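Local coordinates for protein L-Ala-D/L-Glu epimerase, a muconate lactonizing enzyme (PDB 3FCP) that belongs to the muconate lactonizing enzyme group of the enolase superfamily and holds a magnesium ion in its barrel domain, at residues G61-E66 with N102-S107; Q261-Q264 with A270-L273; I37-R42 with L362-L367; A166-I171 with G325-G330. One frame throughout, in Å; residues are numbered along the deposited sequence.

Contact 1: G61-E66 with N102-S107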
loop_
_atom_site.group_PDB
_atom_site.type_symbol
_atom_site.label_atom_id
_atom_site.label_comp_id
_atom_site.label_asym_id
_atom_site.label_seq_id
_atom_site.Cartn_x
_atom_site.Cartn_y
_atom_site.Cartn_z
ATOM N N GLY A 61 -20.453 17.271 -21.789
ATOM C CA GLY A 61 -19.775 16.092 -22.296
ATOM C C GLY A 61 -18.944 16.460 -23.507
ATOM O O GLY A 61 -19.087 17.562 -24.031
ATOM N N VAL A 62 -18.092 15.549 -23.971
ATOM C CA VAL A 62 -17.240 15.838 -25.124
ATOM C C VAL A 62 -17.917 15.589 -26.467
ATOM O O VAL A 62 -17.361 15.923 -27.515
ATOM C CB VAL A 62 -15.932 15.012 -25.079
ATOM C CG1 VAL A 62 -15.262 15.170 -23.718
ATOM C CG2 VAL A 62 -16.222 13.545 -25.372
ATOM N N GLU A 63 -19.116 15.017 -26.438
ATOM C CA GLU A 63 -19.846 14.710 -27.668
ATOM C C GLU A 63 -21.062 15.615 -27.859
ATOM O O GLU A 63 -22.021 15.557 -27.092
ATOM C CB GLU A 63 -20.283 13.236 -27.659
ATOM C CG GLU A 63 -19.114 12.244 -27.642
ATOM C CD GLU A 63 -19.562 10.784 -27.624
ATOM O OE1 GLU A 63 -20.324 10.371 -28.526
ATOM O OE2 GLU A 63 -19.137 10.047 -26.711
ATOM N N SER A 64 -21.015 16.453 -28.888
ATOM C CA SER A 64 -22.109 17.374 -29.179
ATOM C C SER A 64 -23.103 16.731 -30.140
ATOM O O SER A 64 -22.806 15.707 -30.759
ATOM C CB SER A 64 -21.558 18.646 -29.822
ATOM O OG SER A 64 -21.010 18.349 -31.097
ATOM N N PRO A 65 -24.302 17.320 -30.275
ATOM C CA PRO A 65 -25.284 16.741 -31.197
ATOM C C PRO A 65 -24.751 16.698 -32.633
ATOM O O PRO A 65 -25.006 15.745 -33.367
ATOM C CB PRO A 65 -26.489 17.673 -31.050
ATOM C CG PRO A 65 -26.402 18.110 -29.606
ATOM C CD PRO A 65 -24.912 18.384 -29.451
ATOM N N GLU A 66 -24.006 17.723 -33.039
ATOM C CA GLU A 66 -23.485 17.728 -34.398
ATOM C C GLU A 66 -22.338 16.726 -34.603
ATOM O O GLU A 66 -22.223 16.127 -35.674
ATOM C CB GLU A 66 -23.066 19.145 -34.825
ATOM C CG GLU A 66 -22.694 20.096 -33.705
ATOM C CD GLU A 66 -23.893 20.574 -32.898
ATOM O OE1 GLU A 66 -24.066 20.094 -31.765
ATOM O OE2 GLU A 66 -24.660 21.425 -33.395
ATOM N N ASN A 102 -16.854 7.928 -28.788
ATOM C CA ASN A 102 -18.104 8.208 -29.484
ATOM C C ASN A 102 -19.208 7.267 -29.007
ATOM O O ASN A 102 -19.967 6.717 -29.812
ATOM C CB ASN A 102 -17.892 8.067 -30.993
ATOM C CG ASN A 102 -17.108 9.228 -31.578
ATOM O OD1 ASN A 102 -17.688 10.233 -31.995
ATOM N ND2 ASN A 102 -15.780 9.105 -31.593
ATOM N N THR A 103 -19.286 7.093 -27.689
ATOM C CA THR A 103 -20.274 6.215 -27.073
ATOM C C THR A 103 -21.716 6.694 -27.261
ATOM O O THR A 103 -22.648 5.885 -27.266
ATOM C CB THR A 103 -19.987 6.045 -25.558
ATOM O OG1 THR A 103 -19.993 7.330 -24.921
ATOM C CG2 THR A 103 -18.625 5.384 -25.340
ATOM N N PHE A 104 -21.904 8.005 -27.400
ATOM C CA PHE A 104 -23.242 8.550 -27.599
ATOM C C PHE A 104 -23.774 8.064 -28.952
ATOM O O PHE A 104 -24.899 7.569 -29.046
ATOM C CB PHE A 104 -23.220 10.085 -27.553
ATOM C CG PHE A 104 -23.234 10.657 -26.150
ATOM C CD1 PHE A 104 -24.262 11.507 -25.743
ATOM C CD2 PHE A 104 -22.221 10.352 -25.242
ATOM C CE1 PHE A 104 -24.285 12.047 -24.447
ATOM C CE2 PHE A 104 -22.228 10.882 -23.943
ATOM C CZ PHE A 104 -23.263 11.733 -23.545
ATOM N N ALA A 105 -22.955 8.202 -29.994
ATOM C CA ALA A 105 -23.330 7.753 -31.333
ATOM C C ALA A 105 -23.558 6.235 -31.322
ATOM O O ALA A 105 -24.531 5.744 -31.881
ATOM C CB ALA A 105 -22.231 8.113 -32.332
ATOM N N LYS A 106 -22.653 5.496 -30.684
ATOM C CA LYS A 106 -22.782 4.043 -30.609
ATOM C C LYS A 106 -24.061 3.636 -29.883
ATOM O O LYS A 106 -24.713 2.663 -30.258
ATOM C CB LYS A 106 -21.570 3.435 -29.896
ATOM C CG LYS A 106 -20.277 3.542 -30.688
ATOM C CD LYS A 106 -19.069 3.104 -29.857
ATOM C CE LYS A 106 -17.784 3.171 -30.676
ATOM N NZ LYS A 106 -16.563 2.932 -29.841
ATOM N N SER A 107 -24.426 4.384 -28.848
ATOM C CA SER A 107 -25.632 4.069 -28.091
ATOM C C SER A 107 -26.900 4.189 -28.944
ATOM O O SER A 107 -27.820 3.377 -28.815
ATOM C CB SER A 107 -25.742 4.986 -26.874
ATOM O OG SER A 107 -26.995 4.817 -26.242
HETATM O O HOH W 1 -15.964 10.366 -27.657
HETATM O O HOH W 2 -19.869 11.480 -31.335
#
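Glu63 points its carboxylate at the start of helix 103-121, where Asn102, Thr103 and Phe104 surround it. Its chain is extended beyond CG (chi2 180°), which lets it reach across from the loop before helix 65-80. The two oxygens have different neighbours. OE1 accepts a hydrogen bond from the backbone N of Phe104 at 3.1 Å. The donor comes to the syn side of the carboxylate, somewhat out of its plane, and the bond is bent, at 138° at the hydrogen. OE2 turns to the Thr103 side and lies 3.4 Å from Thr103 OG1. That hydroxyl is hydrogen-bonded to Ala276 O. Carboxylate and Phe104 ring are steeply inclined, their planes 66° apart, and Glu63 OE2 comes obliquely to within 3.4 Å of Phe104 CD2.

Two waters link Glu63 to Asn102. One accepts from Asn102 N at 2.8 Å and gives a weak bond to Glu63 OE2. The other sits 3.1 Å from Glu63 OE1 and 2.6 Å from Asn102 OD1. Asn102 ND2 is bonded to Lys100 O and to Val62 O of the second subunit, so the interface with that subunit adjoins this site.

The carboxylate thus meets the first turn of a helix, where backbone N-H groups have no acceptor from a preceding turn. The helix dipole and the bond from Phe104 N would probably stabilise the negative charge of Glu63.

Contact 2: Q261-Q264 with A270-L273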
loop_
_atom_site.group_PDB
_atom_site.type_symbol
_atom_site.label_atom_id
_atom_site.label_comp_id
_atom_site.label_asym_id
_atom_site.label_seq_id
_atom_site.Cartn_x
_atom_site.Cartn_y
_atom_site.Cartn_z
ATOM N N GLN A 261 -11.762 0.114 -12.790
ATOM C CA GLN A 261 -10.668 0.934 -12.269
ATOM C C GLN A 261 -11.037 1.680 -10.980
ATOM O O GLN A 261 -10.295 1.638 -9.996
ATOM C CB GLN A 261 -10.215 1.926 -13.343
ATOM C CG GLN A 261 -9.481 1.275 -14.507
ATOM C CD GLN A 261 -9.335 2.202 -15.709
ATOM O OE1 GLN A 261 -9.178 3.418 -15.552
ATOM N NE2 GLN A 261 -9.368 1.630 -16.913
ATOM N N LEU A 262 -12.176 2.359 -10.982
ATOM C CA LEU A 262 -12.613 3.108 -9.801
ATOM C C LEU A 262 -12.819 2.188 -8.591
ATOM O O LEU A 262 -12.380 2.492 -7.483
ATOM C CB LEU A 262 -13.921 3.844 -10.092
ATOM C CG LEU A 262 -14.048 5.340 -9.792
ATOM C CD1 LEU A 262 -15.530 5.660 -9.606
ATOM C CD2 LEU A 262 -13.263 5.735 -8.551
ATOM N N ALA A 263 -13.502 1.069 -8.806
ATOM C CA ALA A 263 -13.763 0.113 -7.734
ATOM C C ALA A 263 -12.449 -0.434 -7.147
ATOM O O ALA A 263 -12.273 -0.507 -5.930
ATOM C CB ALA A 263 -14.627 -1.036 -8.269
ATOM N N GLN A 264 -11.528 -0.808 -8.027
ATOM C CA GLN A 264 -10.237 -1.355 -7.622
ATOM C C GLN A 264 -9.479 -0.322 -6.785
ATOM O O GLN A 264 -8.754 -0.661 -5.851
ATOM C CB GLN A 264 -9.443 -1.734 -8.887
ATOM C CG GLN A 264 -8.053 -2.311 -8.660
ATOM C CD GLN A 264 -7.039 -1.267 -8.240
ATOM O OE1 GLN A 264 -6.842 -0.267 -8.924
ATOM N NE2 GLN A 264 -6.390 -1.498 -7.106
ATOM N N ALA A 270 -22.176 4.182 -5.259
ATOM C CA ALA A 270 -22.946 3.729 -6.409
ATOM C C ALA A 270 -22.496 4.371 -7.712
ATOM O O ALA A 270 -21.789 5.386 -7.708
ATOM C CB ALA A 270 -24.437 4.011 -6.176
ATOM N N TYR A 271 -22.904 3.760 -8.824
ATOM C CA TYR A 271 -22.589 4.269 -10.155
ATOM C C TYR A 271 -23.855 4.725 -10.883
ATOM O O TYR A 271 -24.899 4.057 -10.840
ATOM C CB TYR A 271 -21.921 3.198 -11.034
ATOM C CG TYR A 271 -20.506 2.801 -10.673
ATOM C CD1 TYR A 271 -19.719 3.586 -9.827
ATOM C CD2 TYR A 271 -19.928 1.660 -11.239
ATOM C CE1 TYR A 271 -18.399 3.251 -9.557
ATOM C CE2 TYR A 271 -18.604 1.316 -10.976
ATOM C CZ TYR A 271 -17.846 2.116 -10.135
ATOM O OH TYR A 271 -16.543 1.778 -9.868
ATOM N N ALA A 272 -23.754 5.866 -11.557
ATOM C CA ALA A 272 -24.871 6.387 -12.339
ATOM C C ALA A 272 -24.747 5.776 -13.731
ATOM O O ALA A 272 -24.009 6.286 -14.570
ATOM C CB ALA A 272 -24.798 7.918 -12.431
ATOM N N LEU A 273 -25.451 4.675 -13.970
ATOM C CA LEU A 273 -25.414 4.025 -15.277
ATOM C C LEU A 273 -26.144 4.898 -16.302
ATOM O O LEU A 273 -27.210 5.446 -16.010
ATOM C CB LEU A 273 -26.103 2.656 -15.218
ATOM C CG LEU A 273 -25.666 1.641 -14.161
ATOM C CD1 LEU A 273 -26.581 0.418 -14.209
ATOM C CD2 LEU A 273 -24.220 1.240 -14.409
#
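Tyr271 reaches from its strand to the helix, and its hydroxyl oxygen ends against the backbone side of Leu262 and Ala263. Tyr271 OH lies 3.3 Å from Leu262 CB and 3.8 Å from Ala263 CB. Farther back along the ring, Leu262 CD1 packs on Tyr271 CE1 at 3.7 Å. This methyl approaches the ring obliquely. The two side chains run past each other in opposite directions, each leading toward the other's backbone.

Tyr271 has CG anti to its own carbonyl carbon (chi1 -71°), which sends the ring out from the strand to the helix. The hydroxyl is hydrogen-bonded to Gly259 O, one turn earlier in helix 256-264. Outside this pair, Leu287 and Ala291 of helix 283-294 also touch the ring. Leu262 packs on Leu236 and Val237 of helix 233-242 and on Ala249 of the preceding strand.

The contact lies within the beta-alpha-beta unit of strand 246-249, helix 256-264 and strand 270-273, part of the barrel domain. Helices 233-242 and 283-294 flank it.

The one polar atom of the Tyr271 side chain is therefore buried but satisfied. Since a carbonyl can only accept, the tyrosine must donate to Gly259 O, and that bond ties the phenol to the helix backbone amid apolar side chains.

Contact 3: I37-R42 with L362-L367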
loop_
_atom_site.group_PDB
_atom_site.type_symbol
_atom_site.label_atom_id
_atom_site.label_comp_id
_atom_site.label_asym_id
_atom_site.label_seq_id
_atom_site.Cartn_x
_atom_site.Cartn_y
_atom_site.Cartn_z
ATOM N N ILE A 37 -31.671 11.515 -33.614
ATOM C CA ILE A 37 -32.491 10.340 -33.822
ATOM C C ILE A 37 -31.971 9.531 -34.998
ATOM O O ILE A 37 -31.531 10.085 -36.010
ATOM C CB ILE A 37 -33.967 10.754 -34.089
ATOM C CG1 ILE A 37 -34.523 11.502 -32.874
ATOM C CG2 ILE A 37 -34.818 9.531 -34.416
ATOM C CD1 ILE A 37 -34.567 10.687 -31.603
ATOM N N VAL A 38 -32.023 8.215 -34.858
ATOM C CA VAL A 38 -31.563 7.331 -35.912
ATOM C C VAL A 38 -32.622 6.303 -36.273
ATOM O O VAL A 38 -33.390 5.855 -35.420
ATOM C CB VAL A 38 -30.265 6.588 -35.486
ATOM C CG1 VAL A 38 -30.472 5.909 -34.146
ATOM C CG2 VAL A 38 -29.884 5.547 -36.530
ATOM N N ARG A 39 -32.676 5.960 -37.554
ATOM C CA ARG A 39 -33.584 4.927 -38.034
ATOM C C ARG A 39 -32.715 3.999 -38.865
ATOM O O ARG A 39 -32.080 4.417 -39.834
ATOM C CB ARG A 39 -34.713 5.493 -38.897
ATOM C CG ARG A 39 -35.656 4.399 -39.411
ATOM C CD ARG A 39 -36.920 4.976 -40.015
ATOM N NE ARG A 39 -36.628 5.874 -41.125
ATOM C CZ ARG A 39 -37.514 6.713 -41.652
ATOM N NH1 ARG A 39 -38.746 6.763 -41.166
ATOM N NH2 ARG A 39 -37.163 7.510 -42.654
ATOM N N LEU A 40 -32.666 2.737 -38.462
ATOM C CA LEU A 40 -31.870 1.748 -39.160
ATOM C C LEU A 40 -32.807 0.789 -39.875
ATOM O O LEU A 40 -33.713 0.224 -39.264
ATOM C CB LEU A 40 -30.985 1.000 -38.158
ATOM C CG LEU A 40 -29.965 -0.008 -38.699
ATOM C CD1 LEU A 40 -28.831 -0.173 -37.686
ATOM C CD2 LEU A 40 -30.647 -1.340 -38.982
ATOM N N THR A 41 -32.591 0.622 -41.176
ATOM C CA THR A 41 -33.427 -0.262 -41.971
ATOM C C THR A 41 -32.677 -1.531 -42.335
ATOM O O THR A 41 -31.545 -1.473 -42.823
ATOM C CB THR A 41 -33.894 0.434 -43.266
ATOM O OG1 THR A 41 -34.654 1.600 -42.932
ATOM C CG2 THR A 41 -34.765 -0.510 -44.091
ATOM N N ARG A 42 -33.312 -2.672 -42.085
ATOM C CA ARG A 42 -32.725 -3.973 -42.393
ATOM C C ARG A 42 -33.196 -4.472 -43.757
ATOM O O ARG A 42 -34.162 -3.954 -44.312
ATOM C CB ARG A 42 -33.114 -4.984 -41.316
ATOM C CG ARG A 42 -32.461 -4.724 -39.963
ATOM C CD ARG A 42 -33.264 -5.312 -38.817
ATOM N NE ARG A 42 -33.675 -6.699 -39.043
ATOM C CZ ARG A 42 -33.416 -7.701 -38.205
ATOM N NH1 ARG A 42 -32.732 -7.483 -37.084
ATOM N NH2 ARG A 42 -33.876 -8.915 -38.458
ATOM N N LEU A 362 -41.919 5.942 -34.258
ATOM C CA LEU A 362 -41.575 7.268 -34.751
ATOM C C LEU A 362 -42.773 7.948 -35.419
ATOM O O LEU A 362 -43.495 7.326 -36.201
ATOM C CB LEU A 362 -40.435 7.147 -35.759
ATOM C CG LEU A 362 -39.513 8.339 -35.982
ATOM C CD1 LEU A 362 -38.824 8.702 -34.674
ATOM C CD2 LEU A 362 -38.481 7.980 -37.048
ATOM N N ASP A 363 -42.993 9.218 -35.089
ATOM C CA ASP A 363 -44.077 10.002 -35.681
ATOM C C ASP A 363 -43.389 10.824 -36.767
ATOM O O ASP A 363 -42.837 11.890 -36.489
ATOM C CB ASP A 363 -44.700 10.937 -34.638
ATOM C CG ASP A 363 -45.873 11.741 -35.192
ATOM O OD1 ASP A 363 -45.834 12.132 -36.380
ATOM O OD2 ASP A 363 -46.831 12.000 -34.429
ATOM N N GLU A 364 -43.406 10.320 -37.998
ATOM C CA GLU A 364 -42.742 11.002 -39.102
ATOM C C GLU A 364 -43.119 12.463 -39.290
ATOM O O GLU A 364 -42.258 13.293 -39.584
ATOM C CB GLU A 364 -42.955 10.236 -40.409
ATOM C CG GLU A 364 -42.024 9.041 -40.560
ATOM C CD GLU A 364 -41.976 8.514 -41.978
ATOM O OE1 GLU A 364 -42.997 7.952 -42.437
ATOM O OE2 GLU A 364 -40.919 8.667 -42.637
ATOM N N ASP A 365 -44.394 12.790 -39.119
ATOM C CA ASP A 365 -44.813 14.173 -39.283
ATOM C C ASP A 365 -44.073 15.060 -38.290
ATOM O O ASP A 365 -43.579 16.121 -38.651
ATOM C CB ASP A 365 -46.328 14.305 -39.099
ATOM C CG ASP A 365 -47.107 13.682 -40.244
ATOM O OD1 ASP A 365 -46.649 13.807 -41.402
ATOM O OD2 ASP A 365 -48.173 13.079 -39.993
ATOM N N LYS A 366 -43.992 14.621 -37.039
ATOM C CA LYS A 366 -43.286 15.394 -36.026
ATOM C C LYS A 366 -41.781 15.374 -36.294
ATOM O O LYS A 366 -41.102 16.393 -36.165
ATOM C CB LYS A 366 -43.580 14.838 -34.631
ATOM C CG LYS A 366 -44.937 15.243 -34.073
ATOM C CD LYS A 366 -45.075 14.808 -32.628
ATOM C CE LYS A 366 -46.313 15.394 -31.979
ATOM N NZ LYS A 366 -47.539 15.018 -32.722
ATOM N N LEU A 367 -41.261 14.211 -36.673
ATOM C CA LEU A 367 -39.837 14.090 -36.955
ATOM C C LEU A 367 -39.408 15.167 -37.935
ATOM O O LEU A 367 -38.465 15.913 -37.678
ATOM C CB LEU A 367 -39.514 12.719 -37.548
ATOM C CG LEU A 367 -38.047 12.524 -37.956
ATOM C CD1 LEU A 367 -37.142 12.658 -36.731
ATOM C CD2 LEU A 367 -37.880 11.156 -38.603
#
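The guanidinium of Arg39 meets Glu364 at its edge. Glu364 OE2 lies near the guanidinium plane, 3.2 Å from Arg39 NH1, and Glu364 CD is also in that plane. The carboxylate is turned strongly away, its plane 72° from that of the guanidinium. The result is a salt bridge through one nitrogen and one oxygen. Its hydrogen bond is weak because it is long, although it is almost straight at 174°. Leu362 CD2 comes obliquely to the same group, 4.3 Å from Arg39 NH1.

Arg39 leaves the strand with CG opposite the backbone N and bends at chi3 (59°). Its other side is tied by a salt bridge from NE to Glu11 on strand 7-17, a pair that also has a backbone bond across the sheet. Trp13 of the same strand touches the Arg39 side chain.

Strand 33-42 is the middle strand of the three-stranded antiparallel sheet in the N-terminal domain, as in other enolase superfamily members. Helix 364-370, near the C-terminus of the chain, comes back to lie against this sheet. Here the apolar part of the contact forms. Ile37 CG2 meets Leu362 CD1 at 4.1 Å, and the two side chains slide past each other in opposite directions. Leu367 packs next to them on Trp13 and Val15.

Asp363 is the N-cap of the helix. Its OD1 accepts from Lys366 N at 3.2 Å, with the donor well above the carboxylate plane. Lys366 NZ also forms a salt bridge with Asp363 OD2 at 3.5 Å.

Contact 4: A166-I171 with G325-G330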
loop_
_atom_site.group_PDB
_atom_site.type_symbol
_atom_site.label_atom_id
_atom_site.label_comp_id
_atom_site.label_asym_id
_atom_site.label_seq_id
_atom_site.Cartn_x
_atom_site.Cartn_y
_atom_site.Cartn_z
ATOM N N ALA A 166 -38.779 10.923 -4.070
ATOM C CA ALA A 166 -37.334 11.102 -4.144
ATOM C C ALA A 166 -37.065 12.342 -4.984
ATOM O O ALA A 166 -37.708 12.556 -6.011
ATOM C CB ALA A 166 -36.673 9.885 -4.777
ATOM N N PHE A 167 -36.123 13.164 -4.539
ATOM C CA PHE A 167 -35.781 14.379 -5.258
ATOM C C PHE A 167 -34.273 14.515 -5.418
ATOM O O PHE A 167 -33.509 14.166 -4.521
ATOM C CB PHE A 167 -36.326 15.598 -4.509
ATOM C CG PHE A 167 -37.817 15.573 -4.318
ATOM C CD1 PHE A 167 -38.671 15.930 -5.357
ATOM C CD2 PHE A 167 -38.367 15.164 -3.110
ATOM C CE1 PHE A 167 -40.061 15.880 -5.195
ATOM C CE2 PHE A 167 -39.755 15.109 -2.940
ATOM C CZ PHE A 167 -40.600 15.467 -3.985
ATOM N N LYS A 168 -33.857 15.019 -6.574
ATOM C CA LYS A 168 -32.445 15.243 -6.859
ATOM C C LYS A 168 -32.255 16.749 -6.995
ATOM O O LYS A 168 -32.845 17.379 -7.871
ATOM C CB LYS A 168 -32.044 14.530 -8.155
ATOM C CG LYS A 168 -30.696 14.956 -8.722
ATOM C CD LYS A 168 -30.320 14.140 -9.957
ATOM C CE LYS A 168 -29.197 14.810 -10.740
ATOM N NZ LYS A 168 -28.630 13.935 -11.814
ATOM N N LEU A 169 -31.448 17.330 -6.115
ATOM C CA LEU A 169 -31.212 18.768 -6.155
ATOM C C LEU A 169 -29.891 19.076 -6.835
ATOM O O LEU A 169 -28.863 18.465 -6.527
ATOM C CB LEU A 169 -31.189 19.354 -4.740
ATOM C CG LEU A 169 -32.086 18.732 -3.668
ATOM C CD1 LEU A 169 -31.976 19.569 -2.395
ATOM C CD2 LEU A 169 -33.517 18.651 -4.147
ATOM N N LYS A 170 -29.912 20.017 -7.767
ATOM C CA LYS A 170 -28.685 20.381 -8.450
ATOM C C LYS A 170 -28.091 21.600 -7.767
ATOM O O LYS A 170 -28.787 22.583 -7.499
ATOM C CB LYS A 170 -28.948 20.651 -9.934
ATOM C CG LYS A 170 -29.468 19.414 -10.667
ATOM C CD LYS A 170 -28.951 19.307 -12.100
ATOM C CE LYS A 170 -27.445 19.065 -12.144
ATOM N NZ LYS A 170 -26.957 18.850 -13.548
ATOM N N ILE A 171 -26.804 21.512 -7.460
ATOM C CA ILE A 171 -26.101 22.597 -6.798
ATOM C C ILE A 171 -24.706 22.684 -7.384
ATOM O O ILE A 171 -24.371 21.934 -8.299
ATOM C CB ILE A 171 -25.995 22.345 -5.282
ATOM C CG1 ILE A 171 -25.314 20.996 -5.029
ATOM C CG2 ILE A 171 -27.385 22.356 -4.655
ATOM C CD1 ILE A 171 -25.087 20.675 -3.566
ATOM N N GLY A 325 -32.883 3.735 -7.588
ATOM C CA GLY A 325 -33.930 4.106 -8.529
ATOM C C GLY A 325 -33.391 4.659 -9.837
ATOM O O GLY A 325 -32.278 4.325 -10.240
ATOM N N THR A 326 -34.184 5.491 -10.510
ATOM C CA THR A 326 -33.768 6.091 -11.780
ATOM C C THR A 326 -34.196 7.549 -11.854
ATOM O O THR A 326 -35.015 8.015 -11.052
ATOM C CB THR A 326 -34.393 5.374 -13.013
ATOM O OG1 THR A 326 -35.644 5.995 -13.345
ATOM C CG2 THR A 326 -34.646 3.895 -12.720
ATOM N N GLU A 327 -33.638 8.260 -12.828
ATOM C CA GLU A 327 -33.962 9.660 -13.066
ATOM C C GLU A 327 -34.446 9.811 -14.510
ATOM O O GLU A 327 -34.089 10.764 -15.205
ATOM C CB GLU A 327 -32.729 10.542 -12.828
ATOM C CG GLU A 327 -31.448 10.013 -13.470
ATOM C CD GLU A 327 -30.277 10.956 -13.305
ATOM O OE1 GLU A 327 -30.191 11.622 -12.252
ATOM O OE2 GLU A 327 -29.429 11.019 -14.220
ATOM N N MET A 328 -35.269 8.871 -14.965
ATOM C CA MET A 328 -35.761 8.922 -16.337
ATOM C C MET A 328 -37.006 9.787 -16.561
ATOM O O MET A 328 -38.053 9.308 -17.013
ATOM C CB MET A 328 -35.973 7.500 -16.854
ATOM C CG MET A 328 -34.791 7.007 -17.720
ATOM S SD MET A 328 -33.162 7.045 -16.943
ATOM C CE MET A 328 -32.849 8.479 -16.820
ATOM N N PHE A 329 -36.862 11.080 -16.270
ATOM C CA PHE A 329 -37.948 12.050 -16.418
ATOM C C PHE A 329 -37.760 12.963 -17.633
ATOM O O PHE A 329 -38.528 13.912 -17.835
ATOM C CB PHE A 329 -38.049 12.900 -15.144
ATOM C CG PHE A 329 -36.785 13.652 -14.811
ATOM C CD1 PHE A 329 -36.427 14.789 -15.526
ATOM C CD2 PHE A 329 -35.946 13.209 -13.791
ATOM C CE1 PHE A 329 -35.253 15.477 -15.236
ATOM C CE2 PHE A 329 -34.765 13.891 -13.490
ATOM C CZ PHE A 329 -34.418 15.028 -14.215
ATOM N N GLY A 330 -36.739 12.667 -18.433
ATOM C CA GLY A 330 -36.443 13.462 -19.613
ATOM C C GLY A 330 -37.635 13.853 -20.475
ATOM O O GLY A 330 -37.761 15.019 -20.849
#
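Lys168 and Glu327 are brought together by two extended side chains. Lys168 carries CG opposite its backbone N (chi1 166°) and runs straight out to NZ. Glu327 has CG between its backbone N and carbonyl carbon (chi1 46°), and then continues extended to the carboxylate.

Lys168 sits on strand 166-170 of the TIM-barrel-like domain. With Lys170 it forms the Lys-X-Lys motif found on the second barrel strand in the muconate lactonizing enzyme subgroup. In relatives, lysines of this motif line the active site. Glu327 comes from the loop after helix 307-317.

The side chains cross obliquely and join in a salt bridge. Lys168 NZ donates to Glu327 OE1 at 2.8 Å, using the syn lone pair of that oxygen. Glu327 OE2 lies farther from the same nitrogen, at 3.9 Å, so the bridge rests on one oxygen.

Both partners have further ties. Lys168 NZ also makes salt bridges with Asp199 and Glu225 on the next two strands. Glu327 OE1 is hydrogen-bonded to Tyr299 OH, and OE2 accepts from Thr302 N. The carboxylate is therefore held through both oxygens. The Lys168 side chain is about 6 Å from the magnesium ion, which is bound at Asn201, Asp250 and Glu251.

Besides the ammonium, Glu327 OE1 also touches the aliphatic part of the lysine, lying 3.4 Å from Lys168 CD.

How the contacts relate
Contact 3 spans the rest: strand 33-42 comes before the other three contacts in the chain and helix 364-370 after them. It ties the C-terminal end back to the N-terminal domain. Contact 1 follows strand 33-42 and joins two helix starts of that domain. Contacts 2 and 4 belong to the barrel domain and reach the same sheet, with contact 2 falling between the two segments of contact 4. Their centres are 19 Å apart. Contact 2 is on the helix-facing outside of the barrel, contact 4 on the side of the magnesium ion. Contacts 2 and 3 are the most distant pair, with centres 34 Å apart. No two contacts touch.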